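PDB 2EW2: 2-dehydropantoate 2-reductase, putative from Enterococcus faecalis, which probably catalyses the NADPH-dependent reduction of 2-dehydropantoate (ketopantoate) to (R)-pantoate, a step in pantothenate biosynthesis. Local coordinates for residues L153-P158 and P178-N183. Numbering follows the deposited sequence. Where two conformers were deposited one is given.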
ATOM      1  N   LEU B 153      22.837  27.103  -0.001  1.00 20.20           N
ATOM      2  CA  LEU B 153      21.798  27.351   1.001  1.00 20.49           C
ATOM      3  C   LEU B 153      20.713  28.277   0.476  1.00 20.89           C
ATOM      4  O   LEU B 153      20.904  28.990  -0.521  1.00 20.53           O
ATOM      5  CB  LEU B 153      22.385  27.859   2.329  1.00 20.43           C
ATOM      6  CG  LEU B 153      23.082  29.227   2.350  1.00 21.24           C
ATOM      7  CD1 LEU B 153      22.082  30.378   2.610  1.00 20.07           C
ATOM      8  CD2 LEU B 153      24.158  29.220   3.410  1.00 20.93           C
ATOM      9  N   GLU B 154      19.565  28.244   1.144  1.00 20.55           N
ATOM     10  CA  GLU B 154      18.398  29.000   0.722  1.00 21.33           C
ATOM     11  C   GLU B 154      17.548  29.257   1.960  1.00 20.66           C
ATOM     12  O   GLU B 154      17.380  28.367   2.769  1.00 19.84           O
ATOM     13  CB  GLU B 154      17.586  28.185  -0.311  1.00 21.25           C
ATOM     14  CG  GLU B 154      16.431  28.963  -0.888  1.00 22.64           C
ATOM     15  CD  GLU B 154      15.612  28.236  -1.947  1.00 22.29           C
ATOM     16  OE1 GLU B 154      15.811  27.023  -2.223  1.00 20.69           O
ATOM     17  OE2 GLU B 154      14.735  28.923  -2.521  1.00 26.90           O
ATOM     18  N   ASN B 155      17.048  30.482   2.116  1.00 20.61           N
ATOM     19  CA  ASN B 155      16.008  30.789   3.114  1.00 20.64           C
ATOM     20  C   ASN B 155      14.693  30.176   2.673  1.00 20.49           C
ATOM     21  O   ASN B 155      14.353  30.219   1.489  1.00 20.35           O
ATOM     22  CB  ASN B 155      15.803  32.303   3.273  1.00 20.36           C
ATOM     23  CG  ASN B 155      15.601  33.006   1.941  1.00 21.33           C
ATOM     24  OD1 ASN B 155      14.571  33.643   1.700  1.00 23.44           O
ATOM     25  ND2 ASN B 155      16.585  32.883   1.061  1.00 18.08           N
ATOM     26  N   ILE B 156      13.956  29.617   3.622  1.00 20.31           N
ATOM     27  CA  ILE B 156      12.657  29.045   3.318  1.00 21.31           C
ATOM     28  C   ILE B 156      11.587  30.122   3.213  1.00 21.17           C
ATOM     29  O   ILE B 156      10.694  30.021   2.374  1.00 21.77           O
ATOM     30  CB  ILE B 156      12.254  27.986   4.371  1.00 21.21           C
ATOM     31  CG1 ILE B 156      13.247  26.815   4.305  1.00 21.08           C
ATOM     32  CG2 ILE B 156      10.776  27.547   4.163  1.00 23.11           C
ATOM     33  CD1 ILE B 156      12.940  25.674   5.267  1.00 22.85           C
ATOM     34  N   ASP B 157      11.689  31.139   4.068  1.00 20.74           N
ATOM     35  CA  ASP B 157      10.724  32.240   4.146  1.00 20.29           C
ATOM     36  C   ASP B 157      11.325  33.481   3.466  1.00 19.68           C
ATOM     37  O   ASP B 157      12.500  33.764   3.659  1.00 19.43           O
ATOM     38  CB  ASP B 157      10.440  32.540   5.624  1.00 20.00           C
ATOM     39  CG  ASP B 157       9.333  33.551   5.816  1.00 22.04           C
ATOM     40  OD1 ASP B 157       9.604  34.766   5.662  1.00 21.33           O
ATOM     41  OD2 ASP B 157       8.195  33.135   6.140  1.00 22.66           O
ATOM     42  N   PRO B 158      10.525  34.229   2.685  1.00 20.26           N
ATOM     43  CA  PRO B 158      11.119  35.364   1.947  1.00 20.43           C
ATOM     44  C   PRO B 158      11.788  36.425   2.823  1.00 20.25           C
ATOM     45  O   PRO B 158      12.708  37.102   2.353  1.00 20.59           O
ATOM     46  CB  PRO B 158       9.929  35.942   1.164  1.00 19.93           C
ATOM     47  CG  PRO B 158       8.723  35.470   1.899  1.00 20.86           C
ATOM     48  CD  PRO B 158       9.082  34.101   2.395  1.00 19.89           C
ATOM     49  N   PRO B 178      30.550  28.775  -0.005  1.00 23.05           N
ATOM     50  CA  PRO B 178      29.091  28.858  -0.025  1.00 22.51           C
ATOM     51  C   PRO B 178      28.554  29.496  -1.291  1.00 22.81           C
ATOM     52  O   PRO B 178      29.268  30.254  -1.954  1.00 23.17           O
ATOM     53  CB  PRO B 178      28.804  29.790   1.142  1.00 22.65           C
ATOM     54  CG  PRO B 178      29.943  30.739   1.103  1.00 22.54           C
ATOM     55  CD  PRO B 178      31.132  29.844   0.831  1.00 22.49           C
ATOM     56  N   SER B 179      27.301  29.200  -1.620  1.00 22.27           N
ATOM     57  CA  SER B 179      26.579  29.981  -2.586  1.00 22.58           C
ATOM     58  C   SER B 179      25.107  30.025  -2.194  1.00 22.22           C
ATOM     59  O   SER B 179      24.587  29.086  -1.593  1.00 21.78           O
ATOM     60  CB  SER B 179      26.737  29.409  -3.998  1.00 22.96           C
ATOM     61  OG  SER B 179      26.004  28.218  -4.157  1.00 25.78           O
ATOM     62  N   TYR B 180      24.440  31.119  -2.533  1.00 21.33           N
ATOM     63  CA  TYR B 180      23.001  31.197  -2.362  1.00 21.25           C
ATOM     64  C   TYR B 180      22.412  30.481  -3.557  1.00 21.68           C
ATOM     65  O   TYR B 180      22.851  30.713  -4.692  1.00 21.39           O
ATOM     66  CB  TYR B 180      22.529  32.657  -2.347  1.00 21.48           C
ATOM     67  CG  TYR B 180      21.041  32.764  -2.123  1.00 21.17           C
ATOM     68  CD1 TYR B 180      20.519  32.759  -0.828  1.00 21.87           C
ATOM     69  CD2 TYR B 180      20.149  32.830  -3.207  1.00 21.59           C
ATOM     70  CE1 TYR B 180      19.140  32.825  -0.607  1.00 21.90           C
ATOM     71  CE2 TYR B 180      18.760  32.898  -2.998  1.00 22.38           C
ATOM     72  CZ  TYR B 180      18.276  32.895  -1.689  1.00 22.17           C
ATOM     73  OH  TYR B 180      16.921  32.976  -1.458  1.00 23.03           O
ATOM     74  N   SER B 181      21.449  29.595  -3.325  1.00 21.44           N
ATOM     75  CA  SER B 181      20.805  28.906  -4.435  1.00 22.31           C
ATOM     76  C   SER B 181      19.302  28.847  -4.243  1.00 22.73           C
ATOM     77  O   SER B 181      18.807  28.351  -3.218  1.00 22.87           O
ATOM     78  CB  SER B 181      21.367  27.488  -4.617  1.00 22.61           C
ATOM     79  OG  SER B 181      20.596  26.746  -5.579  1.00 24.42           O
ATOM     80  N   SER B 182      18.574  29.319  -5.243  1.00 22.63           N
ATOM     81  CA  SER B 182      17.125  29.199  -5.244  1.00 23.84           C
ATOM     82  C   SER B 182      16.634  27.822  -5.759  1.00 23.62           C
ATOM     83  O   SER B 182      15.447  27.663  -6.101  1.00 23.87           O
ATOM     84  CB  SER B 182      16.518  30.325  -6.076  1.00 24.42           C
ATOM     85  OG  SER B 182      16.944  30.182  -7.424  1.00 28.30           O
ATOM     86  N   ASN B 183      17.527  26.833  -5.834  0.70 23.37           N
ATOM     87  CA  ASN B 183      17.109  25.490  -6.233  0.70 23.53           C
ATOM     88  C   ASN B 183      17.239  24.473  -5.106  0.70 22.71           C
ATOM     89  O   ASN B 183      16.921  23.306  -5.303  0.70 22.64           O
ATOM     90  CB  ASN B 183      17.848  24.991  -7.497  0.70 24.11           C
ATOM     91  CG  ASN B 183      17.122  23.806  -8.181  0.70 26.47           C
ATOM     92  OD1 ASN B 183      15.918  23.874  -8.453  0.70 27.69           O
ATOM     93  ND2 ASN B 183      17.855  22.726  -8.450  0.70 27.74           N
TER
HETATM   94  O   HOH W   1      14.122  25.804  -4.479  1.00 24.11           O
HETATM   95  O   HOH W   2      15.239  31.453  -2.986  1.00 32.91           O
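Leu153 and Tyr180 face each other as a parallel bridge, their CA atoms 5.2 Å apart, where strand 178-180 runs at 38° to the 153-155 end of strand 151-155. The two strands and helix 161-173 between them form a beta-alpha-beta unit at the margin of the Rossmann-type domain, with 178-180 the outermost strand on this side of the sheet within the chain. The pair illustrates how a short edge strand can be joined by few backbone bonds, with side chains and ordered water continuing the link where the chains part. Leu153 N gives its hydrogen to Ser179 O, and Ser181 N returns one to Leu153 O at 2.9 Å and a nearly straight 171°.

Leu153 and Tyr180 point to the same face of the sheet, the one packed by helix 161-173, where Leu153 meets Ala164 and the tyrosine ring forms a cation-pi contact with Lys161. With CG anti to the backbone N (chi1 -178°), the ring extends alongside strand 151-155, and the side-chain amide of Asn155 sits at its hydroxyl edge, near the ring plane. Glu154 is turned to the other face; its extended chain passes Ser181 O, CB coming within 3.2 Å, and brings the carboxylate of this buried residue over Ser182. There OE1 accepts from Arg185 N, near the start of helix 184-195, and from a water that also donates to Ser182 O, while Ser181 OG closes an ST turn by accepting from Asn183 N. The other carboxylate oxygen, Glu154 OE2, takes a 2.6 Å bond from a second water, which is also hydrogen-bonded to Tyr180 OH at 2.7 Å and so bridges carboxylate and phenol.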